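Local coordinates for beta-ketoacyl-[acyl-carrier-protein] synthase FabY (Pseudomonas aeruginosa, PDB 4CW4) that condenses acetyl-CoA with malonyl-ACP to give beta-acetoacetyl-ACP, the primer with which bacterial fatty acid synthesis starts, at residues L412-A417 with E452-V457; A417-V422 with S459-D464; S434-H439 with D464-T469; N446-S451 with D511-R516. One frame throughout, in Å; residues are numbered along the deposited sequence.

Contact 1. Residues L412-A417 with E452-V457; sequences LTVAKA and EILDRV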
loop_
_atom_site.group_PDB
_atom_site.type_symbol
_atom_site.label_atom_id
_atom_site.label_comp_id
_atom_site.label_asym_id
_atom_site.label_seq_id
_atom_site.Cartn_x
_atom_site.Cartn_y
_atom_site.Cartn_z
ATOM N N LEU A 412 -21.445 -9.877 -2.111
ATOM C CA LEU A 412 -21.458 -9.175 -3.382
ATOM C C LEU A 412 -20.340 -9.661 -4.308
ATOM O O LEU A 412 -20.579 -9.882 -5.495
ATOM C CB LEU A 412 -21.341 -7.672 -3.160
ATOM C CG LEU A 412 -22.616 -6.946 -2.712
ATOM C CD1 LEU A 412 -23.210 -7.500 -1.436
ATOM C CD2 LEU A 412 -22.332 -5.468 -2.552
ATOM N N THR A 413 -19.129 -9.838 -3.774
ATOM C CA THR A 413 -18.022 -10.258 -4.628
ATOM C C THR A 413 -18.249 -11.668 -5.175
ATOM O O THR A 413 -18.015 -11.919 -6.352
ATOM C CB THR A 413 -16.632 -10.152 -3.945
ATOM O OG1 THR A 413 -16.481 -11.126 -2.904
ATOM C CG2 THR A 413 -16.417 -8.770 -3.338
ATOM N N VAL A 414 -18.692 -12.589 -4.331
ATOM C CA VAL A 414 -18.910 -13.959 -4.787
ATOM C C VAL A 414 -20.059 -14.027 -5.798
ATOM O O VAL A 414 -19.937 -14.659 -6.839
ATOM C CB VAL A 414 -19.146 -14.932 -3.608
ATOM C CG1 VAL A 414 -19.419 -16.342 -4.122
ATOM C CG2 VAL A 414 -17.920 -14.924 -2.662
ATOM N N ALA A 415 -21.165 -13.358 -5.495
ATOM C CA ALA A 415 -22.311 -13.352 -6.398
ATOM C C ALA A 415 -21.918 -12.785 -7.751
ATOM O O ALA A 415 -22.236 -13.375 -8.793
ATOM C CB ALA A 415 -23.467 -12.564 -5.807
ATOM N N LYS A 416 -21.251 -11.632 -7.758
ATOM C CA LYS A 416 -20.875 -11.016 -9.038
ATOM C C LYS A 416 -19.886 -11.899 -9.799
ATOM O O LYS A 416 -19.929 -11.987 -11.032
ATOM C CB LYS A 416 -20.270 -9.625 -8.837
ATOM C CG LYS A 416 -21.248 -8.589 -8.355
ATOM C CD LYS A 416 -20.589 -7.238 -8.194
ATOM C CE LYS A 416 -20.253 -6.620 -9.534
ATOM N NZ LYS A 416 -19.593 -5.297 -9.432
ATOM N N ALA A 417 -18.991 -12.561 -9.070
ATOM C CA ALA A 417 -18.004 -13.432 -9.726
ATOM C C ALA A 417 -18.699 -14.594 -10.443
ATOM O O ALA A 417 -18.405 -14.897 -11.606
ATOM C CB ALA A 417 -16.976 -13.950 -8.712
ATOM N N GLU A 452 -21.697 -19.845 4.740
ATOM C CA GLU A 452 -23.031 -19.306 4.510
ATOM C C GLU A 452 -23.084 -18.508 3.205
ATOM O O GLU A 452 -24.034 -18.639 2.446
ATOM C CB GLU A 452 -23.490 -18.442 5.680
ATOM C CG GLU A 452 -24.856 -17.866 5.453
ATOM C CD GLU A 452 -25.497 -17.366 6.724
ATOM O OE1 GLU A 452 -24.781 -17.173 7.723
ATOM O OE2 GLU A 452 -26.729 -17.171 6.711
ATOM N N ILE A 453 -22.073 -17.685 2.938
ATOM C CA ILE A 453 -22.021 -16.974 1.659
ATOM C C ILE A 453 -21.974 -17.943 0.478
ATOM O O ILE A 453 -22.739 -17.814 -0.473
ATOM C CB ILE A 453 -20.792 -16.073 1.602
ATOM C CG1 ILE A 453 -20.950 -14.923 2.593
ATOM C CG2 ILE A 453 -20.570 -15.524 0.196
ATOM C CD1 ILE A 453 -19.658 -14.196 2.908
ATOM N N LEU A 454 -21.066 -18.913 0.516
ATOM C CA LEU A 454 -20.959 -19.835 -0.616
ATOM C C LEU A 454 -22.232 -20.656 -0.815
ATOM O O LEU A 454 -22.685 -20.857 -1.932
ATOM C CB LEU A 454 -19.756 -20.765 -0.452
ATOM C CG LEU A 454 -18.397 -20.085 -0.334
ATOM C CD1 LEU A 454 -17.315 -21.107 -0.050
ATOM C CD2 LEU A 454 -18.074 -19.288 -1.585
ATOM N N ASP A 455 -22.803 -21.120 0.284
ATOM C CA ASP A 455 -24.034 -21.893 0.221
ATOM C C ASP A 455 -25.169 -21.076 -0.386
ATOM O O ASP A 455 -25.941 -21.577 -1.213
ATOM C CB ASP A 455 -24.407 -22.351 1.625
ATOM C CG ASP A 455 -25.417 -23.469 1.627
ATOM O OD1 ASP A 455 -25.224 -24.481 0.906
ATOM O OD2 ASP A 455 -26.399 -23.333 2.378
ATOM N N ARG A 456 -25.279 -19.815 -0.004
ATOM C CA ARG A 456 -26.379 -18.994 -0.492
ATOM C C ARG A 456 -26.199 -18.550 -1.954
ATOM O O ARG A 456 -27.177 -18.440 -2.704
ATOM C CB ARG A 456 -26.587 -17.803 0.430
ATOM C CG ARG A 456 -27.058 -18.209 1.820
ATOM C CD ARG A 456 -27.390 -16.990 2.652
ATOM N NE ARG A 456 -28.470 -16.232 2.032
ATOM C CZ ARG A 456 -28.761 -14.967 2.300
ATOM N NH1 ARG A 456 -28.047 -14.287 3.181
ATOM N NH2 ARG A 456 -29.762 -14.378 1.659
ATOM N N VAL A 457 -24.962 -18.326 -2.380
ATOM C CA VAL A 457 -24.702 -18.057 -3.787
ATOM C C VAL A 457 -24.947 -19.328 -4.607
ATOM O O VAL A 457 -25.551 -19.273 -5.679
ATOM C CB VAL A 457 -23.286 -17.507 -4.014
ATOM C CG1 VAL A 457 -22.963 -17.433 -5.480
ATOM C CG2 VAL A 457 -23.166 -16.136 -3.377
#

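Contact 2. Residues A417-V422 with S459-D464; sequences AVASAV and SAFGID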
loop_
_atom_site.group_PDB
_atom_site.type_symbol
_atom_site.label_atom_id
_atom_site.label_comp_id
_atom_site.label_asym_id
_atom_site.label_seq_id
_atom_site.Cartn_x
_atom_site.Cartn_y
_atom_site.Cartn_z
ATOM N N ALA A 417 -18.991 -12.561 -9.070
ATOM C CA ALA A 417 -18.004 -13.432 -9.726
ATOM C C ALA A 417 -18.699 -14.594 -10.443
ATOM O O ALA A 417 -18.405 -14.897 -11.606
ATOM C CB ALA A 417 -16.976 -13.950 -8.712
ATOM N N VAL A 418 -19.609 -15.252 -9.740
ATOM C CA VAL A 418 -20.349 -16.354 -10.324
ATOM C C VAL A 418 -21.172 -15.881 -11.542
ATOM O O VAL A 418 -21.131 -16.515 -12.600
ATOM C CB VAL A 418 -21.213 -17.071 -9.264
ATOM C CG1 VAL A 418 -22.039 -18.177 -9.907
ATOM C CG2 VAL A 418 -20.308 -17.682 -8.180
ATOM N N ALA A 419 -21.873 -14.757 -11.414
ATOM C CA ALA A 419 -22.669 -14.258 -12.525
ATOM C C ALA A 419 -21.770 -13.991 -13.731
ATOM O O ALA A 419 -22.154 -14.275 -14.878
ATOM C CB ALA A 419 -23.409 -12.986 -12.135
ATOM N N SER A 420 -20.580 -13.444 -13.491
ATOM C CA SER A 420 -19.693 -13.096 -14.595
ATOM C C SER A 420 -19.237 -14.363 -15.319
ATOM O O SER A 420 -19.144 -14.383 -16.551
ATOM C CB SER A 420 -18.501 -12.266 -14.128
ATOM O OG SER A 420 -17.567 -13.041 -13.406
ATOM N N ALA A 421 -18.984 -15.427 -14.547
ATOM C CA ALA A 421 -18.571 -16.686 -15.131
ATOM C C ALA A 421 -19.711 -17.300 -15.954
ATOM O O ALA A 421 -19.479 -17.865 -17.014
ATOM C CB ALA A 421 -18.086 -17.656 -14.048
ATOM N N VAL A 422 -20.941 -17.201 -15.464
ATOM C CA VAL A 422 -22.089 -17.712 -16.213
ATOM C C VAL A 422 -22.152 -17.064 -17.597
ATOM O O VAL A 422 -22.410 -17.728 -18.593
ATOM C CB VAL A 422 -23.409 -17.493 -15.439
ATOM C CG1 VAL A 422 -24.623 -17.779 -16.318
ATOM C CG2 VAL A 422 -23.446 -18.368 -14.184
ATOM N N SER A 459 -27.083 -21.598 -3.968
ATOM C CA SER A 459 -28.512 -21.794 -4.076
ATOM C C SER A 459 -29.075 -20.870 -5.152
ATOM O O SER A 459 -29.872 -21.292 -5.993
ATOM C CB SER A 459 -29.174 -21.545 -2.725
ATOM O OG SER A 459 -30.561 -21.740 -2.827
ATOM N N ALA A 460 -28.636 -19.618 -5.142
ATOM C CA ALA A 460 -29.097 -18.650 -6.127
ATOM C C ALA A 460 -28.820 -19.108 -7.557
ATOM O O ALA A 460 -29.639 -18.887 -8.444
ATOM C CB ALA A 460 -28.474 -17.282 -5.877
ATOM N N PHE A 461 -27.681 -19.759 -7.789
ATOM C CA PHE A 461 -27.294 -20.146 -9.147
ATOM C C PHE A 461 -27.581 -21.627 -9.435
ATOM O O PHE A 461 -27.201 -22.147 -10.481
ATOM C CB PHE A 461 -25.822 -19.788 -9.398
ATOM C CG PHE A 461 -25.596 -18.313 -9.545
ATOM C CD1 PHE A 461 -25.715 -17.701 -10.782
ATOM C CD2 PHE A 461 -25.299 -17.526 -8.442
ATOM C CE1 PHE A 461 -25.523 -16.334 -10.916
ATOM C CE2 PHE A 461 -25.124 -16.150 -8.575
ATOM C CZ PHE A 461 -25.236 -15.565 -9.816
ATOM N N GLY A 462 -28.254 -22.302 -8.512
ATOM C CA GLY A 462 -28.658 -23.681 -8.737
ATOM C C GLY A 462 -27.496 -24.648 -8.777
ATOM O O GLY A 462 -27.543 -25.635 -9.502
ATOM N N ILE A 463 -26.463 -24.379 -7.976
ATOM C CA ILE A 463 -25.305 -25.248 -7.870
ATOM C C ILE A 463 -25.506 -26.169 -6.680
ATOM O O ILE A 463 -25.973 -25.735 -5.628
ATOM C CB ILE A 463 -24.022 -24.426 -7.618
ATOM C CG1 ILE A 463 -23.919 -23.291 -8.646
ATOM C CG2 ILE A 463 -22.807 -25.326 -7.675
ATOM C CD1 ILE A 463 -22.735 -22.335 -8.419
ATOM N N ASP A 464 -25.145 -27.434 -6.841
ATOM C CA ASP A 464 -25.147 -28.368 -5.723
ATOM C C ASP A 464 -23.790 -29.061 -5.693
ATOM O O ASP A 464 -23.108 -29.114 -6.707
ATOM C CB ASP A 464 -26.287 -29.377 -5.863
ATOM C CG ASP A 464 -26.571 -30.120 -4.566
ATOM O OD1 ASP A 464 -26.166 -29.636 -3.476
ATOM O OD2 ASP A 464 -27.202 -31.190 -4.636
#

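Contact 3. Residues S434-H439 with D464-T469; sequences SFVHAH and DGWPVT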
loop_
_atom_site.group_PDB
_atom_site.type_symbol
_atom_site.label_atom_id
_atom_site.label_comp_id
_atom_site.label_asym_id
_atom_site.label_seq_id
_atom_site.Cartn_x
_atom_site.Cartn_y
_atom_site.Cartn_z
ATOM N N SER A 434 -17.180 -26.154 -11.905
ATOM C CA SER A 434 -16.496 -25.073 -11.194
ATOM C C SER A 434 -16.204 -25.478 -9.755
ATOM O O SER A 434 -16.865 -26.357 -9.205
ATOM C CB SER A 434 -17.284 -23.747 -11.254
ATOM O OG SER A 434 -18.348 -23.722 -10.334
ATOM N N PHE A 435 -15.196 -24.839 -9.166
ATOM C CA PHE A 435 -14.840 -25.063 -7.770
ATOM C C PHE A 435 -14.443 -23.740 -7.128
ATOM O O PHE A 435 -14.194 -22.741 -7.815
ATOM C CB PHE A 435 -13.760 -26.153 -7.618
ATOM C CG PHE A 435 -12.378 -25.791 -8.142
ATOM C CD1 PHE A 435 -12.127 -25.650 -9.504
ATOM C CD2 PHE A 435 -11.308 -25.670 -7.260
ATOM C CE1 PHE A 435 -10.837 -25.357 -9.967
ATOM C CE2 PHE A 435 -10.033 -25.370 -7.718
ATOM C CZ PHE A 435 -9.802 -25.219 -9.074
ATOM N N VAL A 436 -14.414 -23.747 -5.801
ATOM C CA VAL A 436 -14.097 -22.559 -5.030
ATOM C C VAL A 436 -12.816 -22.784 -4.245
ATOM O O VAL A 436 -12.663 -23.767 -3.517
ATOM C CB VAL A 436 -15.224 -22.220 -4.025
ATOM C CG1 VAL A 436 -14.855 -20.983 -3.181
ATOM C CG2 VAL A 436 -16.559 -22.019 -4.730
ATOM N N HIS A 437 -11.875 -21.872 -4.421
ATOM C CA HIS A 437 -10.745 -21.734 -3.516
ATOM C C HIS A 437 -11.207 -20.821 -2.399
ATOM O O HIS A 437 -11.190 -19.586 -2.518
ATOM C CB HIS A 437 -9.509 -21.189 -4.240
ATOM C CG HIS A 437 -8.458 -22.231 -4.429
ATOM N ND1 HIS A 437 -7.585 -22.569 -3.424
ATOM C CD2 HIS A 437 -8.192 -23.068 -5.468
ATOM C CE1 HIS A 437 -6.817 -23.563 -3.832
ATOM N NE2 HIS A 437 -7.162 -23.880 -5.072
ATOM N N ALA A 438 -11.650 -21.448 -1.313
ATOM C CA ALA A 438 -12.198 -20.720 -0.197
ATOM C C ALA A 438 -11.115 -19.942 0.501
ATOM O O ALA A 438 -9.968 -20.359 0.558
ATOM C CB ALA A 438 -12.839 -21.660 0.789
ATOM N N HIS A 439 -11.520 -18.821 1.060
ATOM C CA HIS A 439 -10.645 -18.032 1.902
ATOM C C HIS A 439 -10.114 -18.938 3.011
ATOM O O HIS A 439 -8.916 -19.002 3.237
ATOM C CB HIS A 439 -11.393 -16.843 2.478
ATOM C CG HIS A 439 -10.552 -15.991 3.365
ATOM N ND1 HIS A 439 -9.426 -15.338 2.909
ATOM C CD2 HIS A 439 -10.660 -15.692 4.683
ATOM C CE1 HIS A 439 -8.886 -14.657 3.906
ATOM N NE2 HIS A 439 -9.603 -14.872 4.997
ATOM N N ASP A 464 -25.145 -27.434 -6.841
ATOM C CA ASP A 464 -25.147 -28.368 -5.723
ATOM C C ASP A 464 -23.790 -29.061 -5.693
ATOM O O ASP A 464 -23.108 -29.114 -6.707
ATOM C CB ASP A 464 -26.287 -29.377 -5.863
ATOM C CG ASP A 464 -26.571 -30.120 -4.566
ATOM O OD1 ASP A 464 -26.166 -29.636 -3.476
ATOM O OD2 ASP A 464 -27.202 -31.190 -4.636
ATOM N N GLY A 465 -23.389 -29.559 -4.529
ATOM C CA GLY A 465 -22.111 -30.241 -4.387
ATOM C C GLY A 465 -20.926 -29.413 -4.866
ATOM O O GLY A 465 -20.000 -29.930 -5.495
ATOM N N TRP A 466 -20.958 -28.117 -4.582
ATOM C CA TRP A 466 -19.949 -27.186 -5.103
ATOM C C TRP A 466 -18.622 -27.508 -4.446
ATOM O O TRP A 466 -18.489 -27.362 -3.234
ATOM C CB TRP A 466 -20.320 -25.753 -4.773
ATOM C CG TRP A 466 -19.824 -24.674 -5.709
ATOM C CD1 TRP A 466 -19.207 -24.825 -6.907
ATOM C CD2 TRP A 466 -19.953 -23.270 -5.491
ATOM N NE1 TRP A 466 -18.934 -23.590 -7.458
ATOM C CE2 TRP A 466 -19.393 -22.618 -6.606
ATOM C CE3 TRP A 466 -20.494 -22.507 -4.457
ATOM C CZ2 TRP A 466 -19.362 -21.223 -6.721
ATOM C CZ3 TRP A 466 -20.463 -21.126 -4.564
ATOM C CH2 TRP A 466 -19.908 -20.497 -5.699
ATOM N N PRO A 467 -17.636 -27.949 -5.230
ATOM C CA PRO A 467 -16.398 -28.368 -4.571
ATOM C C PRO A 467 -15.623 -27.188 -4.008
ATOM O O PRO A 467 -15.435 -26.153 -4.677
ATOM C CB PRO A 467 -15.612 -29.074 -5.686
ATOM C CG PRO A 467 -16.653 -29.411 -6.720
ATOM C CD PRO A 467 -17.644 -28.302 -6.661
ATOM N N VAL A 468 -15.169 -27.375 -2.769
ATOM C CA VAL A 468 -14.432 -26.363 -2.021
ATOM C C VAL A 468 -13.077 -26.908 -1.569
ATOM O O VAL A 468 -12.978 -28.024 -1.055
ATOM C CB VAL A 468 -15.242 -25.905 -0.772
ATOM C CG1 VAL A 468 -14.442 -24.939 0.098
ATOM C CG2 VAL A 468 -16.567 -25.288 -1.172
ATOM N N THR A 469 -12.034 -26.105 -1.748
ATOM C CA THR A 469 -10.701 -26.428 -1.272
ATOM C C THR A 469 -10.152 -25.212 -0.512
ATOM O O THR A 469 -10.663 -24.107 -0.665
ATOM C CB THR A 469 -9.797 -26.864 -2.443
ATOM O OG1 THR A 469 -8.534 -27.352 -1.953
ATOM C CG2 THR A 469 -9.575 -25.739 -3.445
#

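Contact 4. Residues N446-S451 with D511-R516; sequences NRVTES and DVHQQR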
loop_
_atom_site.group_PDB
_atom_site.type_symbol
_atom_site.label_atom_id
_atom_site.label_comp_id
_atom_site.label_asym_id
_atom_site.label_seq_id
_atom_site.Cartn_x
_atom_site.Cartn_y
_atom_site.Cartn_z
ATOM N N ASN A 446 -14.899 -17.425 10.374
ATOM C CA ASN A 446 -14.807 -17.616 8.936
ATOM C C ASN A 446 -15.550 -18.867 8.488
ATOM O O ASN A 446 -16.216 -18.869 7.454
ATOM C CB ASN A 446 -13.375 -17.696 8.411
ATOM C CG ASN A 446 -13.353 -17.742 6.892
ATOM O OD1 ASN A 446 -13.567 -16.725 6.239
ATOM N ND2 ASN A 446 -13.165 -18.921 6.327
ATOM N N ARG A 447 -15.441 -19.942 9.245
ATOM C CA ARG A 447 -16.016 -21.196 8.752
ATOM C C ARG A 447 -17.523 -21.084 8.617
ATOM O O ARG A 447 -18.102 -21.632 7.696
ATOM C CB ARG A 447 -15.605 -22.379 9.646
ATOM C CG ARG A 447 -16.287 -22.426 10.996
ATOM C CD ARG A 447 -15.667 -23.482 11.901
ATOM N NE ARG A 447 -16.496 -23.718 13.085
ATOM C CZ ARG A 447 -16.058 -23.910 14.329
ATOM N NH1 ARG A 447 -14.770 -23.888 14.611
ATOM N NH2 ARG A 447 -16.925 -24.125 15.293
ATOM N N VAL A 448 -18.143 -20.338 9.528
ATOM C CA VAL A 448 -19.585 -20.100 9.461
ATOM C C VAL A 448 -19.925 -19.041 8.394
ATOM O O VAL A 448 -20.725 -19.299 7.482
ATOM C CB VAL A 448 -20.154 -19.679 10.842
ATOM C CG1 VAL A 448 -21.615 -19.225 10.726
ATOM C CG2 VAL A 448 -20.030 -20.824 11.822
ATOM N N THR A 449 -19.324 -17.857 8.510
ATOM C CA THR A 449 -19.702 -16.774 7.605
ATOM C C THR A 449 -19.370 -17.055 6.137
ATOM O O THR A 449 -20.161 -16.731 5.258
ATOM C CB THR A 449 -19.094 -15.418 8.010
ATOM O OG1 THR A 449 -17.660 -15.488 8.039
ATOM C CG2 THR A 449 -19.599 -15.021 9.336
ATOM N N GLU A 450 -18.219 -17.666 5.866
ATOM C CA GLU A 450 -17.856 -17.964 4.489
ATOM C C GLU A 450 -18.700 -19.083 3.921
ATOM O O GLU A 450 -19.141 -19.004 2.782
ATOM C CB GLU A 450 -16.370 -18.282 4.317
ATOM C CG GLU A 450 -16.003 -18.349 2.837
ATOM C CD GLU A 450 -14.546 -18.639 2.509
ATOM O OE1 GLU A 450 -13.795 -19.150 3.366
ATOM O OE2 GLU A 450 -14.157 -18.419 1.341
ATOM N N SER A 451 -18.924 -20.138 4.685
ATOM C CA SER A 451 -19.758 -21.211 4.161
ATOM C C SER A 451 -21.184 -20.730 3.896
ATOM O O SER A 451 -21.801 -21.138 2.920
ATOM C CB SER A 451 -19.736 -22.436 5.080
ATOM O OG SER A 451 -20.380 -22.211 6.326
ATOM N N ASP A 511 -21.189 -26.418 12.760
ATOM C CA ASP A 511 -21.874 -25.159 12.456
ATOM C C ASP A 511 -21.623 -24.655 11.037
ATOM O O ASP A 511 -22.101 -23.594 10.661
ATOM C CB ASP A 511 -21.569 -24.073 13.500
ATOM C CG ASP A 511 -20.086 -23.746 13.628
ATOM O OD1 ASP A 511 -19.285 -24.199 12.775
ATOM O OD2 ASP A 511 -19.736 -23.000 14.590
ATOM N N VAL A 512 -20.867 -25.409 10.239
ATOM C CA VAL A 512 -20.603 -25.003 8.872
ATOM C C VAL A 512 -21.835 -25.280 8.000
ATOM O O VAL A 512 -22.476 -26.322 8.124
ATOM C CB VAL A 512 -19.380 -25.737 8.334
ATOM C CG1 VAL A 512 -19.237 -25.550 6.827
ATOM C CG2 VAL A 512 -18.114 -25.252 9.068
ATOM N N HIS A 513 -22.149 -24.344 7.112
ATOM C CA HIS A 513 -23.293 -24.482 6.205
ATOM C C HIS A 513 -22.857 -25.282 4.973
ATOM O O HIS A 513 -22.042 -24.804 4.188
ATOM C CB HIS A 513 -23.783 -23.103 5.768
ATOM C CG HIS A 513 -24.295 -22.252 6.885
ATOM N ND1 HIS A 513 -25.344 -21.369 6.718
ATOM C CD2 HIS A 513 -23.894 -22.114 8.171
ATOM C CE1 HIS A 513 -25.566 -20.730 7.850
ATOM N NE2 HIS A 513 -24.701 -21.160 8.748
ATOM N N GLN A 514 -23.405 -26.485 4.799
ATOM C CA GLN A 514 -22.909 -27.427 3.808
ATOM C C GLN A 514 -23.903 -27.895 2.768
ATOM O O GLN A 514 -23.527 -28.698 1.927
ATOM C CB GLN A 514 -22.478 -28.729 4.519
ATOM C CG GLN A 514 -21.331 -28.601 5.408
ATOM C CD GLN A 514 -20.750 -29.928 5.786
ATOM O OE1 GLN A 514 -21.016 -30.458 6.872
ATOM N NE2 GLN A 514 -19.905 -30.455 4.918
ATOM N N GLN A 515 -25.160 -27.461 2.829
ATOM C CA GLN A 515 -26.183 -28.133 2.025
ATOM C C GLN A 515 -25.781 -28.240 0.553
ATOM O O GLN A 515 -25.965 -29.288 -0.049
ATOM C CB GLN A 515 -27.579 -27.494 2.157
ATOM C CG GLN A 515 -28.656 -28.322 1.408
ATOM C CD GLN A 515 -30.069 -27.749 1.462
ATOM O OE1 GLN A 515 -30.365 -26.785 2.179
ATOM N NE2 GLN A 515 -30.956 -28.354 0.689
ATOM N N ARG A 516 -25.229 -27.164 -0.008
ATOM C CA ARG A 516 -24.853 -27.126 -1.424
ATOM C C ARG A 516 -23.347 -27.160 -1.689
ATOM O O ARG A 516 -22.927 -26.925 -2.814
ATOM C CB ARG A 516 -25.476 -25.888 -2.082
ATOM C CG ARG A 516 -26.973 -26.074 -2.325
ATOM C CD ARG A 516 -27.776 -24.813 -2.135
ATOM N NE ARG A 516 -27.870 -24.447 -0.718
ATOM C CZ ARG A 516 -29.000 -24.290 -0.025
ATOM N NH1 ARG A 516 -30.188 -24.491 -0.581
ATOM N NH2 ARG A 516 -28.932 -23.929 1.248
HETATM O O HOH W 1 -19.431 -26.182 15.360
#

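Contact 1. Residues L412-A417 with E452-V457
Val-414 reaches across to Ile-453, Leu-454 and Val-457 and divides the work between its two methyls. CG1 lies anti to the backbone N (chi1 178°), which directs Val-414 CG1 to the Val-457 side, 3.8 Å from Val-457 CG2 and 3.9 Å from Val-457 CG1. From this position Val-414 CG1 also meets Leu-454 CD2 at 4.1 Å; the CB of that leucine points away from helix 409-425, and only the branch end returns to it. Val-414 CG2, beside the backbone N, turns to the Ile-453 side and stops 3.9 Å from Ile-453 CG2, the branch methyl rather than the CD1 tip. Val-457 uses CG2 a second time, resting it beside Ala-415, 4.0 Å from Ala-415 N and 4.3 Å from Ala-415 CB. The axes of the two short helical segments run the same way at 33° and come within 9.8 Å. Asn-536 and Ser-546 of the adjoining strands touch Val-414, and Tyr-628 of the second subunit packs on Ala-415. With methyl groups supplying nearly all of the contact and every touching residue buried, these helices of the thiolase fold are held together here by shape and dispersion, with polar pairing taking no part.

Contact 2. Residues A417-V422 with S459-D464
Phe-461 meets Val-418, Ala-419 and Val-422 where helix 444-461 finishes in a Schellman motif: Gly-462 takes a positive phi of 69° and two bonds lead back into the last turn. The ring therefore leaves from the C-terminal turn of one thiolase-fold helix and lands on the side of another, helix 409-425. Phe-461 CB already touches the valine, Val-418 CG1 being 4.1 Å away. CG sits beside the backbone N (chi1 -72°), which carries the ring toward helix 409-425, and Phe-461 CG lies 3.6 Å from Val-418 CG1. CD2 is equally near that methyl, and CE2 also faces CB of Val-418. On the other ortho position, Phe-461 CD1 has Val-422 CG2 at 4.1 Å, an oblique approach. Farther out, CE1 lies against CA and N of Ala-419, and Phe-461 CZ ends 3.8 Å from Ala-419 N and 3.9 Å from Ala-419 CB, so the tip rests on backbone as well as on a methyl. Just past the glycine, Ile-463 CD1 touches Val-418 CG1 loosely, at 4.5 Å. Val-430 of helix 427-433 packs on Val-418, Val-422 and Ile-463, while Ser-613 of the second subunit touches Phe-461 itself. The evidence for a CH-pi contact is direct: Val-418 CG1 stands 3.6 Å from the Phe-461 ring centroid, only 13° off the ring normal.

Contact 3. Residues S434-H439 with D464-T469
Strands 434-437 and 466-469 are the parallel pair of a beta-alpha-beta unit connected through helix 444-461, and the first leads directly into His-439, a predicted active-site residue. Three backbone bonds fix the register: Val-436 N to Pro-467 O at 2.8 Å, Thr-469 N to Val-436 O at 3.0 Å, and Ala-438 N to Thr-469 O at 2.9 Å. On the face bearing Val-436 and Val-468, Val-436 CG2 stands over the six-membered ring of Trp-466, 3.5 Å from its centroid and 13° off the normal. The same indole donates Trp-466 NE1-H to Ser-434 OG (2.9 Å), with the oxygen tilted 16° from the ring plane; a serine chi1 of 79° brings OG to this place, where it also bonds to Val-430 O. On the other face Thr-469 CG2 lies over the imidazole of His-437, 3.5 Å from its centroid, while Thr-469 OG1 bonds to Pro-500 O. The two indole contacts, one over a face and one at the edge, would hold that ring in its rotation. Helix 444-461 covers the valine side through Leu-454 and Ala-458, helix 482-496 packs on Phe-435 and His-437, strand 532-539 bonds by its backbone to Phe-435 and His-437, and Arg-516, just before strand 517-519, to Trp-466.

Contact 4. Residues N446-S451 with D511-R516
Arg-447 and Asp-511 meet with their side chains at about a right angle, the guanidinium plane turned 45° from the carboxylate plane. Arg-447 grips side-on, with NE and NH2 each taking one oxygen. Arg-447 NE to OD1 of Asp-511 is the shorter and straighter of the two (2.8 Å, 166°): it uses the syn lone pair of OD1, and the oxygen lies close to the guanidinium plane. Arg-447 NH2 to OD2 of Asp-511, at 3.1 Å, is more bent, its nitrogen standing well out of the carboxylate plane, as expected when planes so twisted are joined at two points. The arginine chain is extended from CG to NE, and Val-512 CG2 lies against Arg-447 CB at 3.9 Å. Asn-358 holds NH1, so the guanidinium has a further anchor. Val-448 crosses the aspartate at nearly a right angle too, with Val-448 CG2 placed 3.4 Å from Asp-511 CG. In the fold, this is helix 444-461, the connection between two parallel strands of the ketosynthase domain, receiving the loop that leads to strand 517-519. One turn farther along the helix, Ser-451 holds its OG between the backbone N and the carbonyl carbon (chi1 68°), where it donates to Arg-447 O at 2.7 Å and accepts from His-513 N at 2.9 Å. Its hydroxyl thereby ties the helix backbone to the loop backbone. The His-513 ring leans obliquely to Val-448, whose CG1 is 4.1 Å from His-513 NE2.

Helix 444-461 takes part directly in contacts 1, 2 and 4, and spans the two strands of contact 3. Contacts 1 and 2 follow one another along the same helix pair, centres about 8 Å apart, and both touch the second subunit; Val-457 CG1 meets Val-418 CG2 at 3.8 Å between them. Trp-466 joins contact 3 to both, its CH2 lying 3.8 Å from Val-418 CG2 and its CZ3 3.5 Å from Leu-454 O. A salt bridge from Asp-455 OD2 to Arg-516 NH2 (2.8 Å) ties contact 1 to contact 4. Toward the predicted active-site residue His-439, Glu-450 OE2 probably accepts a hydrogen bond from His-439 N at 2.7 Å, linking contacts 3 and 4.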